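Local coordinates for VompD (Bartonella quintana, PDB 4LGO), which probably mediates adhesion to host surfaces as a trimeric autotransporter adhesin of the bacterial outer membrane, of which this is an N-terminal domain, at residues K53-T58 with V65-N70. Sequence-based numbering, arbitrary orientation.
Sequences KNIKIT and VKFDLN
Ile57 swings CG2 to the far side from its own backbone N, while Phe67 has CG anti to the carbonyl carbon (chi1 -68°), and these two settings place the methyl over one face of the ring. The pair belongs to a β-hairpin of antiparallel strands 55-59 and 64-69; the axes of 55-58 and 65-69 approach to 4.6 Å. Evidence for a CH-pi contact is that Ile57 CG2 lies 4.2 Å from the centroid of the Phe67 ring and 17° off its normal. The same methyl also meets Val65 CG1 at 3.7 Å, so it is shared between two neighbours on the opposing strand, while Ile55 CG2 comes up to the ring edge near its plane. Phe67 meets the Phe67 rings of both other subunits, Ile57 packs on Phe67 of the third subunit, and residues 65-67 continue the sheet into the second subunit as a parallel ladder.

Backbone bonds set the register. Lys56 pairs with Asp68, and Thr58 with Lys66, each through two reciprocal N-H...O bonds; past the strand ends Asn70 N donates to Asn54 O. The amide of Asn70 adds a bond from ND2 to Lys53 O of 3.1 Å, with the donor well above the carbonyl plane; ND2 also bonds Asp51 O, and OD1 accepts from Ile72 N, which fixes the amide's rotation.

On the other face the polar ends meet through water. Lys56, extended until its bend at chi4 (-86°), brings NZ within 2.9 Å of a water that donates to Asp68 OD2, bridging opposite charges not in direct contact. A second water sits 3.0 Å from Thr58 OG1; its approach to Lys66 NZ is doubtfully short. That hydroxyl oxygen also lies 3.6 Å from Lys66 CB.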
ATOM      1  N   LYS A  53     -15.203  -2.970   1.996  1.00 23.17           N
ATOM      2  CA  LYS A  53     -15.402  -1.945   0.944  1.00 22.75           C
ATOM      3  C   LYS A  53     -14.230  -0.968   0.997  1.00 20.68           C
ATOM      4  O   LYS A  53     -14.084  -0.227   1.973  1.00 20.58           O
ATOM      5  CB  LYS A  53     -16.741  -1.195   1.163  1.00 25.55           C
ATOM      6  CG  LYS A  53     -17.936  -2.127   1.184  1.00 27.52           C
ATOM      7  CD  LYS A  53     -19.244  -1.411   1.541  1.00 30.97           C
ATOM      8  CE  LYS A  53     -20.300  -2.441   1.910  1.00 34.97           C
ATOM      9  NZ  LYS A  53     -21.620  -1.784   2.113  1.00 37.89           N
ATOM     10  N   ASN A  54     -13.374  -1.002  -0.027  1.00 18.03           N
ATOM     11  CA  ASN A  54     -12.187  -0.192  -0.060  1.00 16.96           C
ATOM     12  C   ASN A  54     -12.471   1.294   0.005  1.00 17.08           C
ATOM     13  O   ASN A  54     -11.715   2.008   0.656  1.00 17.67           O
ATOM     14  CB  ASN A  54     -11.368  -0.453  -1.331  1.00 15.47           C
ATOM     15  CG  ASN A  54     -10.570  -1.724  -1.281  1.00 16.20           C
ATOM     16  OD1 ASN A  54     -10.172  -2.180  -0.226  1.00 16.42           O
ATOM     17  ND2 ASN A  54     -10.347  -2.330  -2.454  1.00 15.54           N
ATOM     18  N   ILE A  55     -13.534   1.731  -0.666  1.00 16.56           N
ATOM     19  CA  ILE A  55     -13.989   3.113  -0.621  1.00 17.13           C
ATOM     20  C   ILE A  55     -15.120   3.212   0.400  1.00 18.79           C
ATOM     21  O   ILE A  55     -16.163   2.561   0.267  1.00 18.62           O
ATOM     22  CB  ILE A  55     -14.459   3.654  -1.983  1.00 16.91           C
ATOM     23  CG1 ILE A  55     -13.418   3.392  -3.068  1.00 16.39           C
ATOM     24  CG2 ILE A  55     -14.820   5.135  -1.862  1.00 16.82           C
ATOM     25  CD1 ILE A  55     -12.103   4.118  -2.893  1.00 16.60           C
ATOM     26  N   LYS A  56     -14.852   3.985   1.449  1.00 20.28           N
ATOM     27  CA  LYS A  56     -15.783   4.170   2.568  1.00 21.97           C
ATOM     28  C   LYS A  56     -16.580   5.432   2.319  1.00 22.08           C
ATOM     29  O   LYS A  56     -16.022   6.547   2.361  1.00 22.54           O
ATOM     30  CB  LYS A  56     -15.016   4.304   3.878  1.00 24.08           C
ATOM     31  CG  LYS A  56     -15.864   4.555   5.119  1.00 27.53           C
ATOM     32  CD  LYS A  56     -14.962   4.862   6.320  1.00 30.21           C
ATOM     33  CE  LYS A  56     -15.691   5.576   7.460  1.00 34.83           C
ATOM     34  NZ  LYS A  56     -15.761   7.075   7.326  1.00 36.07           N
ATOM     35  N   ILE A  57     -17.856   5.244   2.029  1.00 22.39           N
ATOM     36  CA  ILE A  57     -18.766   6.364   1.756  1.00 22.90           C
ATOM     37  C   ILE A  57     -19.811   6.399   2.865  1.00 24.99           C
ATOM     38  O   ILE A  57     -20.504   5.406   3.122  1.00 25.91           O
ATOM     39  CB  ILE A  57     -19.497   6.267   0.411  1.00 22.62           C
ATOM     40  CG1 ILE A  57     -18.590   5.713  -0.695  1.00 21.45           C
ATOM     41  CG2 ILE A  57     -20.037   7.631   0.001  1.00 22.88           C
ATOM     42  CD1 ILE A  57     -19.341   5.572  -2.008  1.00 21.71           C
ATOM     43  N   THR A  58     -19.946   7.559   3.482  1.00 26.07           N
ATOM     44  CA  THR A  58     -20.879   7.722   4.585  1.00 27.93           C
ATOM     45  C   THR A  58     -21.609   9.054   4.402  1.00 28.91           C
ATOM     46  O   THR A  58     -21.215   9.873   3.562  1.00 27.71           O
ATOM     47  CB  THR A  58     -20.183   7.707   5.965  1.00 28.98           C
ATOM     48  OG1 THR A  58     -19.123   8.666   6.007  1.00 28.35           O
ATOM     49  CG2 THR A  58     -19.611   6.327   6.298  1.00 29.21           C
ATOM     50  N   VAL A  65     -21.795  14.120   1.994  1.00 30.52           N
ATOM     51  CA  VAL A  65     -21.442  12.768   1.599  1.00 28.79           C
ATOM     52  C   VAL A  65     -19.923  12.697   1.710  1.00 27.65           C
ATOM     53  O   VAL A  65     -19.211  13.428   1.002  1.00 27.60           O
ATOM     54  CB  VAL A  65     -21.897  12.452   0.158  1.00 27.32           C
ATOM     55  CG1 VAL A  65     -21.647  10.992  -0.178  1.00 26.18           C
ATOM     56  CG2 VAL A  65     -23.367  12.785  -0.032  1.00 28.30           C
ATOM     57  N   LYS A  66     -19.450  11.857   2.632  1.00 27.48           N
ATOM     58  CA  LYS A  66     -18.031  11.777   2.991  1.00 27.46           C
ATOM     59  C   LYS A  66     -17.378  10.559   2.352  1.00 25.58           C
ATOM     60  O   LYS A  66     -17.913   9.465   2.435  1.00 24.67           O
ATOM     61  CB  LYS A  66     -17.883  11.668   4.507  1.00 29.36           C
ATOM     62  CG  LYS A  66     -18.531  12.823   5.263  1.00 32.18           C
ATOM     63  CD  LYS A  66     -18.703  12.534   6.750  1.00 34.79           C
ATOM     64  CE  LYS A  66     -17.402  12.194   7.422  1.00 35.66           C
ATOM     65  NZ  LYS A  66     -17.558  11.924   8.885  1.00 38.06           N
ATOM     66  N   PHE A  67     -16.221  10.782   1.728  1.00 24.94           N
ATOM     67  CA  PHE A  67     -15.448   9.749   1.016  1.00 23.30           C
ATOM     68  C   PHE A  67     -14.101   9.572   1.686  1.00 23.38           C
ATOM     69  O   PHE A  67     -13.392  10.551   1.914  1.00 24.37           O
ATOM     70  CB  PHE A  67     -15.180  10.156  -0.441  1.00 22.71           C
ATOM     71  CG  PHE A  67     -16.408  10.190  -1.322  1.00 22.41           C
ATOM     72  CD1 PHE A  67     -17.277  11.279  -1.280  1.00 23.65           C
ATOM     73  CD2 PHE A  67     -16.723   9.125  -2.143  1.00 21.50           C
ATOM     74  CE1 PHE A  67     -18.407  11.307  -2.068  1.00 23.25           C
ATOM     75  CE2 PHE A  67     -17.847   9.157  -2.956  1.00 21.46           C
ATOM     76  CZ  PHE A  67     -18.687  10.252  -2.923  1.00 22.04           C
ATOM     77  N   ASP A  68     -13.740   8.321   1.965  1.00 22.90           N
ATOM     78  CA  ASP A  68     -12.458   7.988   2.577  1.00 22.67           C
ATOM     79  C   ASP A  68     -12.064   6.612   2.106  1.00 20.97           C
ATOM     80  O   ASP A  68     -12.817   5.944   1.386  1.00 19.75           O
ATOM     81  CB  ASP A  68     -12.564   8.025   4.115  1.00 24.63           C
ATOM     82  CG  ASP A  68     -11.198   8.190   4.823  1.00 25.53           C
ATOM     83  OD1 ASP A  68     -10.133   8.248   4.177  1.00 24.71           O
ATOM     84  OD2 ASP A  68     -11.203   8.365   6.054  1.00 27.61           O
ATOM     85  N   LEU A  69     -10.855   6.202   2.465  1.00 20.60           N
ATOM     86  CA  LEU A  69     -10.468   4.799   2.354  1.00 19.39           C
ATOM     87  C   LEU A  69     -10.868   4.065   3.610  1.00 20.14           C
ATOM     88  O   LEU A  69     -10.870   4.623   4.703  1.00 21.21           O
ATOM     89  CB  LEU A  69      -8.957   4.628   2.202  1.00 18.93           C
ATOM     90  CG  LEU A  69      -8.375   5.143   0.889  1.00 18.05           C
ATOM     91  CD1 LEU A  69      -6.837   5.047   0.896  1.00 17.64           C
ATOM     92  CD2 LEU A  69      -8.964   4.428  -0.324  1.00 17.15           C
ATOM     93  N   ASN A  70     -11.224   2.809   3.424  1.00 19.91           N
ATOM     94  CA  ASN A  70     -11.270   1.833   4.504  1.00 20.67           C
ATOM     95  C   ASN A  70      -9.947   1.862   5.256  1.00 21.23           C
ATOM     96  O   ASN A  70      -8.891   2.066   4.669  1.00 20.15           O
ATOM     97  CB  ASN A  70     -11.565   0.441   3.892  1.00 20.10           C
ATOM     98  CG  ASN A  70     -11.957  -0.627   4.921  1.00 21.50           C
ATOM     99  OD1 ASN A  70     -11.370  -0.741   6.009  1.00 22.64           O
ATOM    100  ND2 ASN A  70     -12.929  -1.455   4.547  1.00 22.08           N
TER
HETATM  101  O   HOH W   1     -13.027   7.771   7.748  1.00 41.69           O
HETATM  102  O   HOH W   2     -17.947   9.467   8.672  1.00 46.55           O